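Local coordinates for 3-keto-5-aminohexanoate cleavage protein (Burkholderia xenovorans LB400, PDB 3E02) that binds zinc and probably cleaves 3-keto-5-aminohexanoate or a related beta-keto acid, as other beta-keto acid cleavage enzymes do, at residues P101-R106 against T160-S165; A110-G115 against S153-G158; S116-I121 against D145-N150; V191-F196 against G226-L231; I207-E212 against M241-M246. All blocks are in the same frame, centred on the assembly; numbering follows the deposited sequence. Where two conformers were deposited one is given.

Interaction 1 of 5, residues P101-R106 against T160-S165; sequences PARAAR and TELGAS
In the conformer given, Arg103 reaches Glu161 with a chain that turns twice, at chi2 (-134°) and again at chi3. Its CG stands anti to its own carbonyl carbon. Glu161 has the same first torsion and then runs out extended, toward the guanidinium. Arg103 NH1 forms a salt bridge with Glu161 OE1, 3.0 Å. The two flat groups are turned steeply against each other, 81° apart. Arg157 binds the other carboxylate oxygen, so Glu161 is shared between two arginines.

Next to this charge pair, deeper between the helices, the contact is apolar. Leu162 CD2 lies 3.7 Å from Ala102 CB. The same methyl is 3.8 Å from Arg103 CG in that conformer, where the two side chains cross at about a right angle. At the far end Arg106, just past its helix with positive phi, bends at chi3. One face of its guanidinium lies over Ser165, with CB 3.3 Å above the centre of the plane. A water accepts a weak bond from Arg106 NH2 and donates to Ser165 O. Lys304 also binds the carbonyls of Arg106 and Ser165.

The arrangement is the packing of neighbouring outer helices, 95-105 and 152-163, near their C-terminal ends, as in a TIM barrel.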
# COMPACT_ATOMS: atom_id res chain seq x y z
N PRO A 101 -0.23 18.84 -35.24
CA PRO A 101 -1.66 19.11 -35.06
C PRO A 101 -2.00 20.10 -33.94
O PRO A 101 -2.72 21.05 -34.19
CB PRO A 101 -2.23 17.72 -34.77
CG PRO A 101 -1.31 16.80 -35.42
CD PRO A 101 0.03 17.39 -35.15
N ALA A 102 -1.44 19.91 -32.74
CA ALA A 102 -1.65 20.82 -31.61
C ALA A 102 -1.14 22.23 -31.91
O ALA A 102 -1.77 23.21 -31.50
CB ALA A 102 -1.00 20.28 -30.31
N ARG A 103 0.01 22.32 -32.60
CA ARG A 103 0.56 23.62 -32.98
C ARG A 103 -0.34 24.35 -33.96
O ARG A 103 -0.54 25.55 -33.84
CB ARG A 103 1.99 23.52 -33.55
CG ARG A 103 3.03 23.12 -32.51
CD ARG A 103 4.27 23.99 -32.59
NE ARG A 103 4.98 23.91 -33.87
CZ ARG A 103 5.97 23.06 -34.17
NH1 ARG A 103 6.41 22.13 -33.32
NH2 ARG A 103 6.52 23.12 -35.39
N ALA A 104 -0.91 23.61 -34.93
CA ALA A 104 -1.83 24.20 -35.91
C ALA A 104 -3.18 24.58 -35.29
O ALA A 104 -3.68 25.68 -35.49
CB ALA A 104 -2.04 23.26 -37.10
N ALA A 105 -3.75 23.65 -34.52
CA ALA A 105 -5.08 23.82 -33.92
C ALA A 105 -5.20 24.76 -32.72
O ALA A 105 -6.28 25.28 -32.46
CB ALA A 105 -5.61 22.46 -33.52
N ARG A 106 -4.12 24.91 -31.95
CA ARG A 106 -4.11 25.69 -30.70
C ARG A 106 -5.33 25.28 -29.84
O ARG A 106 -6.17 26.11 -29.52
CB ARG A 106 -4.03 27.20 -31.00
CG ARG A 106 -2.69 27.60 -31.65
CD ARG A 106 -2.66 29.04 -32.11
NE ARG A 106 -2.74 30.01 -31.02
CZ ARG A 106 -1.71 30.63 -30.42
NH1 ARG A 106 -0.43 30.38 -30.76
NH2 ARG A 106 -1.95 31.49 -29.43
N THR A 160 6.60 24.12 -23.39
CA THR A 160 6.90 25.52 -23.75
C THR A 160 6.12 25.98 -24.98
O THR A 160 5.42 27.00 -24.92
CB THR A 160 8.42 25.74 -23.98
OG1 THR A 160 9.14 25.30 -22.83
CG2 THR A 160 8.74 27.21 -24.23
N GLU A 161 6.21 25.22 -26.08
CA GLU A 161 5.57 25.58 -27.34
C GLU A 161 4.05 25.59 -27.26
O GLU A 161 3.41 26.55 -27.69
CB GLU A 161 6.00 24.64 -28.47
CG GLU A 161 7.47 24.76 -28.81
CD GLU A 161 7.90 23.87 -29.96
OE1 GLU A 161 7.06 23.17 -30.56
OE2 GLU A 161 9.11 23.88 -30.27
N LEU A 162 3.47 24.52 -26.70
CA LEU A 162 2.01 24.42 -26.56
C LEU A 162 1.48 25.25 -25.40
O LEU A 162 0.37 25.77 -25.50
CB LEU A 162 1.57 22.96 -26.49
CG LEU A 162 1.98 22.10 -27.69
CD1 LEU A 162 1.47 20.66 -27.49
CD2 LEU A 162 1.48 22.65 -29.03
N GLY A 163 2.25 25.41 -24.33
CA GLY A 163 1.86 26.27 -23.20
C GLY A 163 1.66 27.73 -23.61
O GLY A 163 0.76 28.39 -23.11
N ALA A 164 2.51 28.19 -24.54
CA ALA A 164 2.47 29.56 -25.10
C ALA A 164 1.12 29.95 -25.71
O ALA A 164 0.74 31.12 -25.65
CB ALA A 164 3.59 29.74 -26.14
N SER A 165 0.42 28.99 -26.32
CA SER A 165 -0.92 29.24 -26.89
C SER A 165 -2.07 29.04 -25.87
O SER A 165 -3.24 29.07 -26.27
CB SER A 165 -1.13 28.33 -28.11
OG SER A 165 -1.07 26.96 -27.76
O HOH W 1 -4.93 30.90 -27.98

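Interaction 2 of 5, residues A110-G115 against S153-G158; sequences ASMNMG and SQIERG
Apolar contacts between Ile155 and two selenomethionines form most of this join. Ile155 points from helix 152-163 toward strand 109-113 and uses all of its outer carbons. Its CG2 lies 4.1 Å from Met114 SE, and the two side chains cross at about a right angle. Met114 starts out away from the helix. Bends at chi2 and chi3 (both -53°) fold its selenium back toward Ile155. The same methyl, Ile155 CG2, is 4.3 Å from Met112 SE.

A second kind of contact is side chain against backbone. Met112 has CG anti to its backbone N (chi1 179°), then bends twice. This carries its methyl CE to 3.8 Å from Gly158 C. Gly158 has no side chain, and the methyl packs close to where a CB would project. Ile155 CG1 lies 3.8 Å from Asn113 O, and Ile155 CD1 is equally close to Met114 O.

Polar groups here are held from outside the two segments. Asn113 OD1 bonds to Tyr174 OH, and Met114 O accepts from Asn181 ND2. The side chain of Asn113 lies about 7 Å from the bound zinc ion, so the C-terminal end of this strand is close to the metal site.

The segment axes run nearly antiparallel, at 161°, and approach to 9.4 Å, as expected for a helix laid on the outside of a barrel strand. Phe169 of strand 168-173 flanks Met112. Helix 176-187 also packs here, with Leu182 on Met114 and Phe185 on Ile155.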
# COMPACT_ATOMS: atom_id res chain seq x y z
N ALA A 110 -4.26 19.36 -24.82
CA ALA A 110 -3.42 18.43 -25.58
C ALA A 110 -2.90 17.37 -24.63
O ALA A 110 -2.66 17.67 -23.45
CB ALA A 110 -2.25 19.16 -26.26
N SER A 111 -2.72 16.15 -25.13
CA SER A 111 -2.13 15.09 -24.31
C SER A 111 -0.63 15.37 -24.18
O SER A 111 -0.05 16.03 -25.05
CB SER A 111 -2.41 13.69 -24.87
OG SER A 111 -1.80 13.50 -26.12
N MSE A 112 -0.03 14.93 -23.08
CA MSE A 112 1.39 15.13 -22.82
C MSE A 112 1.92 13.89 -22.13
O MSE A 112 1.65 13.67 -20.96
CB MSE A 112 1.58 16.40 -21.96
CG MSE A 112 3.00 16.79 -21.55
SE MSE A 112 4.17 17.16 -23.03
CE MSE A 112 3.10 18.51 -24.05
N ASN A 113 2.66 13.07 -22.86
CA ASN A 113 3.20 11.81 -22.34
C ASN A 113 4.39 12.13 -21.44
O ASN A 113 5.32 12.81 -21.87
CB ASN A 113 3.53 10.90 -23.51
CG ASN A 113 2.28 10.52 -24.30
OD1 ASN A 113 1.40 9.86 -23.78
ND2 ASN A 113 2.18 11.01 -25.55
N MSE A 114 4.32 11.65 -20.19
CA MSE A 114 5.30 12.05 -19.13
C MSE A 114 6.58 11.24 -18.96
O MSE A 114 7.33 11.45 -18.01
CB MSE A 114 4.56 12.24 -17.80
CG MSE A 114 3.65 13.46 -17.77
SE MSE A 114 4.56 15.11 -18.28
CE MSE A 114 5.98 15.05 -17.13
N GLY A 115 6.88 10.36 -19.90
CA GLY A 115 8.13 9.62 -19.83
C GLY A 115 8.31 8.71 -21.01
O GLY A 115 7.36 8.47 -21.76
N SER A 153 14.03 16.81 -22.28
CA SER A 153 14.12 17.88 -23.29
C SER A 153 12.86 17.96 -24.17
O SER A 153 12.34 19.05 -24.44
CB SER A 153 15.35 17.72 -24.17
OG SER A 153 16.52 17.82 -23.38
N GLN A 154 12.37 16.80 -24.61
CA GLN A 154 11.16 16.72 -25.45
C GLN A 154 9.93 17.23 -24.70
O GLN A 154 9.14 18.00 -25.24
CB GLN A 154 10.94 15.31 -25.98
CG GLN A 154 11.95 14.91 -27.05
CD GLN A 154 11.75 13.50 -27.56
OE1 GLN A 154 11.53 12.56 -26.79
NE2 GLN A 154 11.83 13.34 -28.87
N ILE A 155 9.78 16.80 -23.44
CA ILE A 155 8.65 17.24 -22.60
C ILE A 155 8.69 18.76 -22.41
O ILE A 155 7.68 19.43 -22.59
CB ILE A 155 8.61 16.51 -21.24
CG1 ILE A 155 8.37 15.00 -21.45
CG2 ILE A 155 7.49 17.11 -20.37
CD1 ILE A 155 8.73 14.13 -20.23
N GLU A 156 9.87 19.28 -22.06
CA GLU A 156 10.05 20.72 -21.87
C GLU A 156 9.68 21.53 -23.13
O GLU A 156 9.03 22.56 -23.01
CB GLU A 156 11.47 21.04 -21.43
CG GLU A 156 11.67 22.52 -21.08
CD GLU A 156 12.96 22.81 -20.35
OE1 GLU A 156 13.57 21.88 -19.78
OE2 GLU A 156 13.35 24.00 -20.31
N ARG A 157 10.08 21.03 -24.31
CA ARG A 157 9.77 21.67 -25.62
C ARG A 157 8.26 21.72 -25.83
O ARG A 157 7.70 22.78 -26.14
CB ARG A 157 10.44 20.90 -26.77
CG ARG A 157 10.22 21.48 -28.19
CD ARG A 157 10.65 20.52 -29.30
NE ARG A 157 10.16 21.00 -30.59
CZ ARG A 157 10.02 20.28 -31.71
NH1 ARG A 157 10.38 18.99 -31.78
NH2 ARG A 157 9.52 20.89 -32.79
N GLY A 158 7.60 20.58 -25.65
CA GLY A 158 6.15 20.47 -25.78
C GLY A 158 5.43 21.39 -24.82
O GLY A 158 4.52 22.10 -25.22

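Interaction 3 of 5, residues S116-I121 against D145-N150; sequences SLNFNI and DFILSN. With EDO (1,2-ethanediol), chain K.
Ser116 OG is gripped from two subunits. Within the chain it accepts from Asn150 N at 2.8 Å, and the bond is nearly straight at 165°. Ser116 carries OG anti to its carbonyl carbon (chi1 -59°), beside its own backbone N, and the hydroxyl reaches across to the other segment. Asn118 OD1 of the second subunit is its other hydrogen-bond partner. By the same symmetry Asn118 of this chain bonds to Ser116 and to Asn150 O of that subunit.

The backbones pair next to this. Leu148 N gives to Leu117 O at 2.8 Å, approaching almost head-on to the carbonyl. In return Leu117 N gives to Leu148 O at 3.2 Å, with the donor tilted from the carbonyl plane. A weak bond from Phe119 N to Phe146 O follows. Leu117 and Leu148 are thus the hydrogen-bonded pair of a small antiparallel two-stranded ribbon, with Asn118 and Ile147 the non-hydrogen-bonded pair. This ribbon is separate from the main barrel sheet and lies at the contact with the second subunit.

Its two faces differ. Leu117 and Leu148 share one, where their CD2 methyls meet at 4.2 Å. Phe119 lies alongside Leu148 and points the same way, its CD2 3.7 Å from Leu148 CD2. The Phe119 side chain is about 8 Å from the zinc ion. Phe146 presents its ring edge to Phe119 O, while its CD2 packs 3.9 Å from Phe119 CB. On the other face Ile147 CG1 approaches Asn118 OD1, and Ile147 also meets Ser149 of the second subunit.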
# COMPACT_ATOMS: atom_id res chain seq x y z
N SER A 116 9.54 8.25 -21.19
CA SER A 116 9.87 7.33 -22.28
C SER A 116 9.67 5.92 -21.76
O SER A 116 10.06 5.61 -20.62
CB SER A 116 11.31 7.53 -22.76
OG SER A 116 11.52 8.85 -23.22
N LEU A 117 9.03 5.08 -22.56
CA LEU A 117 8.85 3.68 -22.19
C LEU A 117 8.77 2.77 -23.39
O LEU A 117 8.36 3.19 -24.47
CB LEU A 117 7.55 3.50 -21.38
CG LEU A 117 6.18 3.76 -22.05
CD1 LEU A 117 5.05 2.95 -21.41
CD2 LEU A 117 5.84 5.26 -22.07
N ASN A 118 9.09 1.50 -23.16
CA ASN A 118 8.79 0.44 -24.14
C ASN A 118 7.26 0.46 -24.31
O ASN A 118 6.54 0.68 -23.34
CB ASN A 118 9.21 -0.94 -23.63
CG ASN A 118 10.71 -1.11 -23.57
OD1 ASN A 118 11.47 -0.33 -24.15
ND2 ASN A 118 11.16 -2.16 -22.88
N PHE A 119 6.79 0.31 -25.54
CA PHE A 119 5.35 0.37 -25.83
C PHE A 119 5.12 -0.76 -26.82
O PHE A 119 5.16 -0.56 -28.03
CB PHE A 119 4.98 1.76 -26.38
CG PHE A 119 3.53 2.11 -26.21
CD1 PHE A 119 2.53 1.34 -26.83
CD2 PHE A 119 3.15 3.22 -25.45
CE1 PHE A 119 1.17 1.66 -26.65
CE2 PHE A 119 1.79 3.55 -25.27
CZ PHE A 119 0.81 2.77 -25.88
N ASN A 120 4.88 -1.96 -26.28
CA ASN A 120 4.81 -3.21 -27.02
C ASN A 120 3.37 -3.70 -27.21
O ASN A 120 2.75 -4.21 -26.28
CB ASN A 120 5.67 -4.26 -26.28
CG ASN A 120 5.85 -5.56 -27.06
OD1 ASN A 120 5.30 -5.75 -28.15
ND2 ASN A 120 6.65 -6.48 -26.50
N ILE A 121 2.86 -3.55 -28.43
CA ILE A 121 1.50 -4.04 -28.80
C ILE A 121 1.58 -5.22 -29.79
O ILE A 121 0.56 -5.59 -30.40
CB ILE A 121 0.60 -2.88 -29.33
CG1 ILE A 121 1.18 -2.23 -30.61
CG2 ILE A 121 0.41 -1.84 -28.22
CD1 ILE A 121 0.32 -1.16 -31.19
N ASP A 145 10.52 -3.63 -30.69
CA ASP A 145 11.76 -2.86 -30.61
C ASP A 145 11.47 -1.35 -30.61
O ASP A 145 12.26 -0.57 -31.13
CB ASP A 145 12.64 -3.25 -31.81
CG ASP A 145 14.08 -2.77 -31.69
OD1 ASP A 145 14.58 -2.59 -30.56
OD2 ASP A 145 14.69 -2.53 -32.73
N PHE A 146 10.37 -0.94 -29.97
CA PHE A 146 9.93 0.45 -29.97
C PHE A 146 9.87 1.07 -28.58
O PHE A 146 9.47 0.41 -27.63
CB PHE A 146 8.54 0.53 -30.59
CG PHE A 146 7.92 1.90 -30.59
CD1 PHE A 146 8.41 2.90 -31.42
CD2 PHE A 146 6.84 2.20 -29.76
CE1 PHE A 146 7.84 4.18 -31.41
CE2 PHE A 146 6.27 3.47 -29.75
CZ PHE A 146 6.77 4.46 -30.59
N ILE A 147 10.25 2.35 -28.51
CA ILE A 147 10.18 3.16 -27.30
C ILE A 147 9.31 4.37 -27.65
O ILE A 147 9.57 5.06 -28.64
CB ILE A 147 11.57 3.68 -26.87
CG1 ILE A 147 12.54 2.52 -26.57
CG2 ILE A 147 11.45 4.59 -25.62
CD1 ILE A 147 13.99 2.95 -26.41
N LEU A 148 8.27 4.62 -26.86
CA LEU A 148 7.46 5.83 -27.00
C LEU A 148 8.35 6.88 -26.31
O LEU A 148 8.46 6.91 -25.09
CB LEU A 148 6.10 5.70 -26.32
CG LEU A 148 5.19 6.94 -26.43
CD1 LEU A 148 4.76 7.15 -27.90
CD2 LEU A 148 3.99 6.81 -25.53
N SER A 149 9.00 7.71 -27.11
CA SER A 149 10.01 8.66 -26.62
C SER A 149 9.42 9.94 -26.06
O SER A 149 8.69 10.61 -26.74
CB SER A 149 10.97 9.03 -27.75
OG SER A 149 11.98 9.93 -27.28
N ASN A 150 9.76 10.29 -24.81
CA ASN A 150 9.38 11.58 -24.20
C ASN A 150 10.49 11.94 -23.20
O ASN A 150 10.33 11.83 -22.00
CB ASN A 150 8.03 11.51 -23.48
CG ASN A 150 6.91 11.09 -24.39
OD1 ASN A 150 6.48 11.88 -25.20
ND2 ASN A 150 6.46 9.83 -24.27
C1 EDO K . 18.37 -6.16 -30.78
O1 EDO K . 19.49 -5.26 -30.88
C2 EDO K . 17.03 -5.47 -30.98
O2 EDO K . 17.13 -4.19 -31.61

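Interaction 4 of 5, residues V191-F196 against G226-L231; sequences VEPPFF and GQDYYL
Phe195, Tyr229 and Phe196 form the tight, buried part of this contact. Tyr230 is partly exposed and leads to the looser side. Phe195 N gives to Asp228 O at 2.9 Å, in the plane of that carbonyl. Tyr230 N then gives to Phe195 O at 2.8 Å. Both bonds are close to straight, so the backbone of Phe195 is tied at both ends to the neighbouring strand.

The side chains pack on either face of the sheet. On one, the edge of the Phe195 ring meets Tyr229 CB, and the two CB atoms are 4.1 Å apart. Tyr229 has CG wedged between its backbone N and carbonyl carbon (chi1 84°). Its ring leads away from Phe195, and its hydroxyl bonds to Asp222 on helix 211-225. On the other face Phe196 CD1 touches Tyr230 CB at 3.7 Å, the two side chains crossing at about a right angle.

These are two parallel strands of the barrel, 195-201 and 229-235. Helix 211-225 joins them in a beta-alpha-beta crossover. The contact lies at their N-terminal ends.

The more open side is formed by the loop before the first strand. A cis peptide precedes Pro194. The exposed Pro193 rests its CB 3.9 Å from Asp228 CB, while Pro194 CB lies 4.0 Å from Tyr230 CE2. Asp228 runs alongside Phe195, its CB 3.7 Å from ring atom CE2, with carboxylate and ring planes steeply inclined. Pro193 CA also sits over one face of the Phe195 ring, toward its rim.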
# COMPACT_ATOMS: atom_id res chain seq x y z
N VAL A 191 4.62 24.17 -15.76
CA VAL A 191 3.17 23.96 -15.82
C VAL A 191 2.58 24.45 -14.49
O VAL A 191 3.25 24.36 -13.44
CB VAL A 191 2.81 22.50 -16.13
CG1 VAL A 191 3.18 22.17 -17.58
CG2 VAL A 191 3.47 21.54 -15.14
N GLU A 192 1.37 24.99 -14.54
CA GLU A 192 0.65 25.52 -13.38
C GLU A 192 -0.53 24.65 -13.01
O GLU A 192 -1.09 23.98 -13.88
CB GLU A 192 0.12 26.93 -13.68
CG GLU A 192 1.18 28.00 -13.96
CD GLU A 192 2.03 28.40 -12.75
OE1 GLU A 192 1.72 28.02 -11.59
OE2 GLU A 192 3.03 29.14 -12.97
N PRO A 193 -0.93 24.63 -11.72
CA PRO A 193 -2.11 23.85 -11.36
C PRO A 193 -3.41 24.43 -11.97
O PRO A 193 -3.41 25.59 -12.39
CB PRO A 193 -2.14 23.91 -9.83
CG PRO A 193 -1.27 25.00 -9.45
CD PRO A 193 -0.31 25.27 -10.55
N PRO A 194 -4.48 23.62 -12.06
CA PRO A 194 -4.59 22.21 -11.67
C PRO A 194 -3.93 21.28 -12.69
O PRO A 194 -3.94 21.57 -13.89
CB PRO A 194 -6.11 21.98 -11.66
CG PRO A 194 -6.60 22.88 -12.69
CD PRO A 194 -5.75 24.12 -12.60
N PHE A 195 -3.37 20.17 -12.21
CA PHE A 195 -2.72 19.19 -13.07
C PHE A 195 -3.72 18.08 -13.31
O PHE A 195 -4.18 17.47 -12.37
CB PHE A 195 -1.46 18.62 -12.43
CG PHE A 195 -0.56 19.69 -11.88
CD1 PHE A 195 0.02 20.62 -12.74
CD2 PHE A 195 -0.33 19.80 -10.51
CE1 PHE A 195 0.84 21.64 -12.25
CE2 PHE A 195 0.49 20.83 -10.00
CZ PHE A 195 1.07 21.75 -10.87
N PHE A 196 -4.05 17.84 -14.57
CA PHE A 196 -4.97 16.77 -14.94
C PHE A 196 -4.09 15.55 -15.23
O PHE A 196 -3.49 15.47 -16.31
CB PHE A 196 -5.84 17.19 -16.12
CG PHE A 196 -6.98 16.26 -16.39
CD1 PHE A 196 -8.03 16.15 -15.49
CD2 PHE A 196 -7.01 15.48 -17.54
CE1 PHE A 196 -9.09 15.28 -15.73
CE2 PHE A 196 -8.08 14.61 -17.79
CZ PHE A 196 -9.11 14.52 -16.88
N GLY A 226 -0.33 17.05 -3.65
CA GLY A 226 -1.40 17.40 -2.69
C GLY A 226 -2.76 17.66 -3.32
O GLY A 226 -3.30 16.80 -4.03
N GLN A 227 -3.27 18.87 -3.12
CA GLN A 227 -4.60 19.29 -3.64
C GLN A 227 -4.58 19.98 -5.02
O GLN A 227 -5.62 20.46 -5.50
CB GLN A 227 -5.29 20.17 -2.58
CG GLN A 227 -5.62 19.41 -1.30
CD GLN A 227 -6.66 18.30 -1.53
OE1 GLN A 227 -6.36 17.10 -1.38
NE2 GLN A 227 -7.86 18.70 -1.95
N ASP A 228 -3.41 19.97 -5.69
CA ASP A 228 -3.25 20.62 -6.98
C ASP A 228 -3.53 19.75 -8.21
O ASP A 228 -3.27 20.21 -9.31
CB ASP A 228 -1.83 21.21 -7.09
CG ASP A 228 -1.58 22.34 -6.09
OD1 ASP A 228 -2.54 23.01 -5.68
OD2 ASP A 228 -0.40 22.58 -5.77
N TYR A 229 -4.07 18.53 -8.05
CA TYR A 229 -4.31 17.66 -9.21
C TYR A 229 -5.68 16.97 -9.25
O TYR A 229 -6.31 16.76 -8.22
CB TYR A 229 -3.19 16.60 -9.33
CG TYR A 229 -3.37 15.37 -8.48
CD1 TYR A 229 -2.98 15.35 -7.14
CD2 TYR A 229 -3.92 14.19 -9.02
CE1 TYR A 229 -3.14 14.21 -6.35
CE2 TYR A 229 -4.09 13.05 -8.25
CZ TYR A 229 -3.69 13.06 -6.92
OH TYR A 229 -3.87 11.93 -6.17
N TYR A 230 -6.09 16.61 -10.46
CA TYR A 230 -7.26 15.77 -10.70
C TYR A 230 -6.73 14.44 -11.21
O TYR A 230 -5.82 14.43 -12.04
CB TYR A 230 -8.18 16.32 -11.77
CG TYR A 230 -8.98 17.47 -11.31
CD1 TYR A 230 -10.07 17.29 -10.45
CD2 TYR A 230 -8.69 18.76 -11.76
CE1 TYR A 230 -10.83 18.36 -10.04
CE2 TYR A 230 -9.44 19.83 -11.35
CZ TYR A 230 -10.51 19.63 -10.50
OH TYR A 230 -11.23 20.72 -10.10
N LEU A 231 -7.30 13.35 -10.70
CA LEU A 231 -6.97 12.00 -11.13
C LEU A 231 -7.91 11.62 -12.27
O LEU A 231 -9.11 11.91 -12.20
CB LEU A 231 -7.18 11.00 -9.99
CG LEU A 231 -6.97 9.50 -10.25
CD1 LEU A 231 -5.51 9.22 -10.63
CD2 LEU A 231 -7.44 8.65 -9.07

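Interaction 5 of 5, residues I207-E212 against M241-M246; sequences IGADPE and MPFVTM
Ala209 is the first residue of 207-212 to meet the helix, and it meets the ring of Phe243. Its CB lies 3.8 Å from Phe243 CE1, and its carbonyl carbon C is 3.4 Å from Phe243 CZ. Ala209 is the centre of an inverse gamma turn, and the turn lies against the CZ end of the ring.

Asp210 offers backbone only. Its C atom lies at the ring edge, 3.6 Å from Phe243 CZ. The CB of Asp210 points away from the helix, and its carboxylate bonds to Tyr180 of the second subunit. This part of the fold is the loop that follows strand 195-201 and leads into helix 211-225. It packs on helix 240-249, the next helix round the barrel, away from the zinc site.

Pro211 comes next and meets selenomethionine Met246. In the conformer given, Met246 SE is 3.6 Å from Pro211 CB, and the two side chains cross at about a right angle. This Met246 leaves with CG anti to its backbone N (chi1 -162°), then bends at chi2 and chi3. Its CE sits 3.5 Å above the centre of the Phe243 ring. Leu250 of the third subunit also packs on Pro211. Glu212 forms salt bridges to Arg218 of the third subunit and Arg223 of the second.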
# COMPACT_ATOMS: atom_id res chain seq x y z
N ILE A 207 2.92 0.29 -16.53
CA ILE A 207 2.45 -0.34 -15.29
C ILE A 207 1.25 -1.27 -15.58
O ILE A 207 0.43 -0.97 -16.44
CB ILE A 207 2.17 0.74 -14.22
CG1 ILE A 207 2.20 0.14 -12.80
CG2 ILE A 207 0.86 1.49 -14.53
CD1 ILE A 207 2.25 1.22 -11.71
N GLY A 208 1.23 -2.42 -14.92
CA GLY A 208 0.20 -3.42 -15.13
C GLY A 208 -1.16 -3.05 -14.58
O GLY A 208 -1.28 -2.23 -13.67
N ALA A 209 -2.18 -3.72 -15.09
CA ALA A 209 -3.57 -3.46 -14.67
C ALA A 209 -3.93 -4.29 -13.43
O ALA A 209 -4.83 -5.12 -13.48
CB ALA A 209 -4.54 -3.71 -15.82
N ASP A 210 -3.21 -4.06 -12.34
CA ASP A 210 -3.50 -4.62 -11.02
C ASP A 210 -4.01 -3.43 -10.18
O ASP A 210 -3.35 -2.38 -10.17
CB ASP A 210 -2.27 -5.25 -10.37
CG ASP A 210 -1.92 -6.61 -10.98
OD1 ASP A 210 -2.78 -7.50 -10.97
OD2 ASP A 210 -0.77 -6.81 -11.44
N PRO A 211 -5.17 -3.56 -9.50
CA PRO A 211 -5.74 -2.47 -8.69
C PRO A 211 -4.81 -1.74 -7.73
O PRO A 211 -4.91 -0.52 -7.60
CB PRO A 211 -6.82 -3.19 -7.87
CG PRO A 211 -7.34 -4.16 -8.82
CD PRO A 211 -6.06 -4.75 -9.42
N GLU A 212 -3.91 -2.49 -7.09
CA GLU A 212 -2.92 -1.92 -6.18
C GLU A 212 -2.10 -0.80 -6.84
O GLU A 212 -1.70 0.15 -6.16
CB GLU A 212 -1.92 -2.96 -5.65
CG GLU A 212 -2.49 -4.06 -4.79
CD GLU A 212 -2.99 -5.28 -5.57
OE1 GLU A 212 -3.24 -5.20 -6.81
OE2 GLU A 212 -3.14 -6.32 -4.90
N MSE A 241 -13.39 -1.02 -17.90
CA MSE A 241 -14.52 -0.75 -16.98
C MSE A 241 -14.21 -0.87 -15.49
O MSE A 241 -14.58 0.04 -14.73
CB MSE A 241 -15.78 -1.50 -17.40
CG MSE A 241 -16.33 -0.97 -18.72
SE MSE A 241 -16.93 0.91 -18.65
CE MSE A 241 -17.09 1.22 -20.55
N PRO A 242 -13.56 -1.96 -15.05
CA PRO A 242 -13.17 -2.04 -13.63
C PRO A 242 -12.26 -0.91 -13.19
O PRO A 242 -12.47 -0.36 -12.11
CB PRO A 242 -12.41 -3.38 -13.54
CG PRO A 242 -12.82 -4.13 -14.71
CD PRO A 242 -13.25 -3.21 -15.77
N PHE A 243 -11.28 -0.55 -14.02
CA PHE A 243 -10.35 0.55 -13.65
C PHE A 243 -11.00 1.92 -13.58
O PHE A 243 -10.76 2.64 -12.62
CB PHE A 243 -9.09 0.58 -14.52
CG PHE A 243 -7.99 -0.23 -13.93
CD1 PHE A 243 -8.08 -1.62 -13.89
CD2 PHE A 243 -6.92 0.39 -13.31
CE1 PHE A 243 -7.08 -2.39 -13.29
CE2 PHE A 243 -5.92 -0.36 -12.70
CZ PHE A 243 -6.00 -1.73 -12.68
N VAL A 244 -11.83 2.28 -14.56
CA VAL A 244 -12.52 3.57 -14.53
C VAL A 244 -13.57 3.61 -13.41
O VAL A 244 -13.80 4.68 -12.86
CB VAL A 244 -13.08 4.02 -15.88
CG1 VAL A 244 -11.92 4.19 -16.89
CG2 VAL A 244 -14.16 3.07 -16.43
N THR A 245 -14.20 2.47 -13.09
CA THR A 245 -15.14 2.39 -11.94
C THR A 245 -14.36 2.64 -10.64
O THR A 245 -14.81 3.41 -9.77
CB THR A 245 -15.90 1.08 -11.91
OG1 THR A 245 -16.61 0.93 -13.15
CG2 THR A 245 -16.90 1.03 -10.72
N MSE A 246 -13.19 2.01 -10.51
CA MSE A 246 -12.29 2.21 -9.36
C MSE A 246 -11.94 3.72 -9.25
O MSE A 246 -12.00 4.30 -8.16
CB MSE A 246 -11.04 1.31 -9.55
CG MSE A 246 -10.14 1.01 -8.35
SE MSE A 246 -9.47 -0.89 -8.61
CE MSE A 246 -8.78 -0.75 -10.29

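In the fold
Interactions 1, 2 and 3 lie one within another along the chain: 3 is innermost, then 2, then 1. Interactions 1 and 2 share helix 152-163, and their centres are about 12 Å apart. Interactions 2 and 3 touch, with centres about 14 Å apart. Strand 109-113 leads on to the ribbon, which returns to helix 152-163. Interactions 4 and 5 come later, and their segments alternate around helix 211-225. Their centres are about 21 Å apart. Interactions 2 and 4 reach the same barrel sheet. Interactions 1 and 5 are on opposite sides of the chain's centre, about 32 Å between centres. Interactions 2, 3 and 5 touch the second subunit, and 5 also the third, so they lie at subunit contacts.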